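Local structure of sigma regulatory family protein-PP2C phosphatase (Chlamydia trachomatis serovar L2, 6MAB) at residues A[41-45]-A[46-50]; A[210-213]-A[214-217]. The protein probably acts as a membrane-bound PP2C-type phosphatase of a sigma-regulatory pathway, whose periplasmic domain, the part described here, is a sensor that may link ligand binding to TCA-cycle regulation. All blocks are in the same frame, centred on the assembly; numbering follows the deposited sequence.

Interaction 1 of 2, residues A[41-45]-A[46-50]; sequences LFSEI and FDLDR
The backbone N of F46 donates to O of F42 at 2.8 Å. The N-H...O angle of 174° makes this i+4 bond nearly straight. It closes the last turn of helix 35-45: F46 has already left helical phi/psi, so the bond marks where the helix hands over to the loop. One residue later, O of S43 is bridged instead by a water, which donates to it at 3.0 Å and accepts from N of L48, tying the departing chain back to the helix end. Farther along the loop, N of D49 makes a weak bond to OD1 of D47.

Two groups pack against the F46 side chain. CG2 of I45 stands over one face of its ring, 3.4 Å from the centroid and close to the ring normal, a CH-pi contact. It gets there because CG2 lies anti to the I45 backbone N, beside the carbonyl carbon, with CG1 beside that N. CD2 of F46 sits over a face of the F42 ring, 3.6 Å from CE1, with the two ring planes at 46°. CD1 of L48 meets that same F42 ring at its edge and touches OG of S43, a hydroxyl hydrogen-bonded to L39 O within the helix. Beyond the turn, F42 reaches M64 of helix 58-68 and I75 and L77 of strand 74-80, while I45 and F46 both lie against I67 of helix 58-68.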
loop_
_atom_site.group_PDB
_atom_site.type_symbol
_atom_site.label_atom_id
_atom_site.label_comp_id
_atom_site.label_asym_id
_atom_site.label_seq_id
_atom_site.Cartn_x
_atom_site.Cartn_y
_atom_site.Cartn_z
ATOM N N LEU A 41 0.365 14.742 16.513
ATOM C CA LEU A 41 -0.695 15.718 16.281
ATOM C C LEU A 41 -1.935 15.344 17.071
ATOM O O LEU A 41 -2.505 16.168 17.787
ATOM C CB LEU A 41 -1.040 15.793 14.782
ATOM C CG LEU A 41 -2.204 16.720 14.394
ATOM C CD1 LEU A 41 -1.901 18.156 14.844
ATOM C CD2 LEU A 41 -2.462 16.639 12.879
ATOM N N PHE A 42 -2.350 14.084 16.953
ATOM C CA PHE A 42 -3.533 13.615 17.651
ATOM C C PHE A 42 -3.399 13.813 19.150
ATOM O O PHE A 42 -4.348 14.252 19.808
ATOM C CB PHE A 42 -3.779 12.147 17.321
ATOM C CG PHE A 42 -5.053 11.618 17.878
ATOM C CD1 PHE A 42 -6.230 11.769 17.166
ATOM C CD2 PHE A 42 -5.089 11.004 19.114
ATOM C CE1 PHE A 42 -7.420 11.305 17.677
ATOM C CE2 PHE A 42 -6.285 10.545 19.626
ATOM C CZ PHE A 42 -7.444 10.697 18.897
ATOM N N SER A 43 -2.226 13.490 19.706
ATOM C CA SER A 43 -2.003 13.560 21.145
ATOM C C SER A 43 -1.995 14.995 21.638
ATOM O O SER A 43 -2.371 15.260 22.788
ATOM C CB SER A 43 -0.672 12.886 21.508
ATOM O OG SER A 43 -0.752 11.497 21.262
ATOM N N GLU A 44 -1.533 15.920 20.795
ATOM C CA GLU A 44 -1.503 17.330 21.156
ATOM C C GLU A 44 -2.908 17.896 21.233
ATOM O O GLU A 44 -3.137 18.868 21.957
ATOM C CB GLU A 44 -0.653 18.096 20.132
ATOM C CG GLU A 44 -0.372 19.548 20.445
ATOM C CD GLU A 44 0.754 20.101 19.568
ATOM O OE1 GLU A 44 1.850 19.499 19.539
ATOM O OE2 GLU A 44 0.543 21.117 18.883
ATOM N N ILE A 45 -3.850 17.277 20.529
ATOM C CA ILE A 45 -5.243 17.701 20.528
ATOM C C ILE A 45 -6.037 16.983 21.603
ATOM O O ILE A 45 -6.759 17.620 22.373
ATOM C CB ILE A 45 -5.863 17.467 19.134
ATOM C CG1 ILE A 45 -5.100 18.270 18.080
ATOM C CG2 ILE A 45 -7.343 17.826 19.134
ATOM C CD1 ILE A 45 -5.500 17.955 16.647
ATOM N N PHE A 46 -5.927 15.655 21.650
ATOM C CA PHE A 46 -6.640 14.820 22.615
ATOM C C PHE A 46 -5.645 14.087 23.511
ATOM O O PHE A 46 -4.749 13.397 23.014
ATOM C CB PHE A 46 -7.523 13.821 21.885
ATOM C CG PHE A 46 -8.333 14.443 20.798
ATOM C CD1 PHE A 46 -9.477 15.159 21.095
ATOM C CD2 PHE A 46 -7.934 14.338 19.479
ATOM C CE1 PHE A 46 -10.227 15.737 20.085
ATOM C CE2 PHE A 46 -8.671 14.913 18.468
ATOM C CZ PHE A 46 -9.819 15.616 18.770
ATOM N N ASP A 47 -5.829 14.198 24.827
ATOM C CA ASP A 47 -4.851 13.676 25.782
ATOM C C ASP A 47 -4.937 12.156 25.893
ATOM O O ASP A 47 -5.983 11.610 26.262
ATOM C CB ASP A 47 -5.067 14.306 27.156
ATOM C CG ASP A 47 -4.123 13.747 28.200
ATOM O OD1 ASP A 47 -2.909 13.663 27.908
ATOM O OD2 ASP A 47 -4.594 13.386 29.302
ATOM N N LEU A 48 -3.830 11.470 25.612
ATOM C CA LEU A 48 -3.780 10.016 25.707
ATOM C C LEU A 48 -3.060 9.523 26.953
ATOM O O LEU A 48 -2.860 8.314 27.097
ATOM C CB LEU A 48 -3.105 9.423 24.470
ATOM C CG LEU A 48 -3.923 9.357 23.185
ATOM C CD1 LEU A 48 -3.073 8.842 22.026
ATOM C CD2 LEU A 48 -5.155 8.477 23.371
ATOM N N ASP A 49 -2.667 10.428 27.855
ATOM C CA ASP A 49 -1.926 10.015 29.043
ATOM C C ASP A 49 -2.739 9.050 29.896
ATOM O O ASP A 49 -2.186 8.108 30.479
ATOM C CB ASP A 49 -1.527 11.239 29.872
ATOM C CG ASP A 49 -0.312 11.961 29.315
ATOM O OD1 ASP A 49 0.273 11.484 28.317
ATOM O OD2 ASP A 49 0.063 13.010 29.889
ATOM N N ARG A 50 -4.047 9.280 29.999
ATOM C CA ARG A 50 -4.928 8.447 30.808
ATOM C C ARG A 50 -5.435 7.216 30.064
ATOM O O ARG A 50 -6.181 6.425 30.646
ATOM C CB ARG A 50 -6.118 9.276 31.303
HETATM O O HOH W 1 -1.705 13.073 24.779
#

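Interaction 2 of 2, residues A[210-213]-A[214-217]; sequences ICPP and HLLL
A short 3-10 turn, set in the long loop between strands 179-182 and 224-225, is entered here through consecutive prolines. Its register shows in successive i+3 bonds: N of L215 donates to O of P212 at 3.2 Å, and N of L216 to O of P213 at 2.9 Å. Both are bent, with N-H...O angles of 142° and 146°, and each donor stands above the plane of its carbonyl. N of L217 continues the pattern to O of H214. The prolines, having no N-H to give, take part as acceptors.

Side chains add apolar contacts to these backbone bonds. P212 and L215 run alongside one another and point the same way, CD1 of L215 lying 3.9 Å from CD of the proline. L215 is the buried residue of the turn and also packs on F201 and F205 earlier in the same loop; L216 touches F201 as well. H214 holds its CG between the backbone N and the carbonyl carbon (chi1 73°), which swings the imidazole back toward P212. There the ring meets the pyrrolidine obliquely, with CB of P212 3.7 Å from ND1 of H214.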
loop_
_atom_site.group_PDB
_atom_site.type_symbol
_atom_site.label_atom_id
_atom_site.label_comp_id
_atom_site.label_asym_id
_atom_site.label_seq_id
_atom_site.Cartn_x
_atom_site.Cartn_y
_atom_site.Cartn_z
ATOM N N ILE A 210 -12.001 -10.434 2.550
ATOM C CA ILE A 210 -12.616 -9.885 1.349
ATOM C C ILE A 210 -11.911 -10.499 0.142
ATOM O O ILE A 210 -10.695 -10.330 -0.023
ATOM C CB ILE A 210 -12.523 -8.348 1.316
ATOM C CG1 ILE A 210 -13.303 -7.733 2.481
ATOM C CG2 ILE A 210 -13.058 -7.801 -0.009
ATOM C CD1 ILE A 210 -12.971 -6.261 2.733
ATOM N N CYS A 211 -12.664 -11.240 -0.664
ATOM C CA CYS A 211 -12.185 -11.697 -1.973
ATOM C C CYS A 211 -13.394 -11.899 -2.891
ATOM O O CYS A 211 -13.926 -13.011 -2.977
ATOM C CB CYS A 211 -11.370 -12.987 -1.846
ATOM S SG CYS A 211 -11.829 -14.178 -0.491
ATOM N N PRO A 212 -13.846 -10.856 -3.586
ATOM C CA PRO A 212 -14.990 -10.992 -4.501
ATOM C C PRO A 212 -14.692 -11.984 -5.615
ATOM O O PRO A 212 -13.595 -11.970 -6.191
ATOM C CB PRO A 212 -15.167 -9.574 -5.064
ATOM C CG PRO A 212 -14.443 -8.680 -4.148
ATOM C CD PRO A 212 -13.371 -9.464 -3.491
ATOM N N PRO A 213 -15.646 -12.845 -5.969
ATOM C CA PRO A 213 -15.325 -13.916 -6.927
ATOM C C PRO A 213 -14.972 -13.418 -8.312
ATOM O O PRO A 213 -14.207 -14.089 -9.025
ATOM C CB PRO A 213 -16.599 -14.774 -6.958
ATOM C CG PRO A 213 -17.451 -14.300 -5.859
ATOM C CD PRO A 213 -17.021 -12.944 -5.454
ATOM N N HIS A 214 -15.525 -12.285 -8.748
ATOM C CA HIS A 214 -15.239 -11.856 -10.109
ATOM C C HIS A 214 -13.761 -11.587 -10.282
ATOM O O HIS A 214 -13.228 -11.756 -11.378
ATOM C CB HIS A 214 -16.083 -10.641 -10.494
ATOM C CG HIS A 214 -15.647 -9.364 -9.846
ATOM N ND1 HIS A 214 -16.035 -9.005 -8.573
ATOM C CD2 HIS A 214 -14.868 -8.358 -10.302
ATOM C CE1 HIS A 214 -15.511 -7.831 -8.270
ATOM N NE2 HIS A 214 -14.802 -7.415 -9.304
ATOM N N LEU A 215 -13.054 -11.211 -9.205
ATOM C CA LEU A 215 -11.631 -10.977 -9.351
ATOM C C LEU A 215 -10.844 -12.242 -9.669
ATOM O O LEU A 215 -9.748 -12.138 -10.245
ATOM C CB LEU A 215 -11.070 -10.329 -8.086
ATOM C CG LEU A 215 -11.616 -8.928 -7.818
ATOM C CD1 LEU A 215 -11.056 -8.435 -6.485
ATOM C CD2 LEU A 215 -11.254 -7.944 -8.923
ATOM N N LEU A 216 -11.364 -13.420 -9.321
ATOM C CA LEU A 216 -10.643 -14.654 -9.577
ATOM C C LEU A 216 -10.811 -15.135 -11.011
ATOM O O LEU A 216 -10.314 -16.210 -11.358
ATOM C CB LEU A 216 -11.088 -15.729 -8.594
ATOM C CG LEU A 216 -11.051 -15.274 -7.130
ATOM C CD1 LEU A 216 -11.658 -16.322 -6.240
ATOM C CD2 LEU A 216 -9.635 -14.947 -6.686
ATOM N N LEU A 217 -11.476 -14.349 -11.849
ATOM C CA LEU A 217 -11.578 -14.652 -13.265
ATOM C C LEU A 217 -10.735 -13.741 -14.147
ATOM O O LEU A 217 -10.688 -13.961 -15.363
ATOM C CB LEU A 217 -13.032 -14.563 -13.720
ATOM C CG LEU A 217 -13.957 -15.625 -13.110
ATOM C CD1 LEU A 217 -15.363 -15.430 -13.602
ATOM C CD2 LEU A 217 -13.476 -17.023 -13.428
#

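Both contacts are local turns near the surface, but they belong to different parts of the sensor domain, their centres about 41 Å apart and their nearest atoms about 24 Å. Interaction 1 ends a regular helix with a straight i+4 bond, whereas interaction 2 holds a 3-10 turn within a loop through bent i+3 bonds. Each has one buried residue among those that touch, F42 and L215 respectively. Aromatic packing and a bridging water carry much of interaction 1, next to helix 58-68 and strand 74-80. In 210-217, proline and leucine carbons pack instead, and the partners outside are phenylalanines of the same loop. The two hold no element in common.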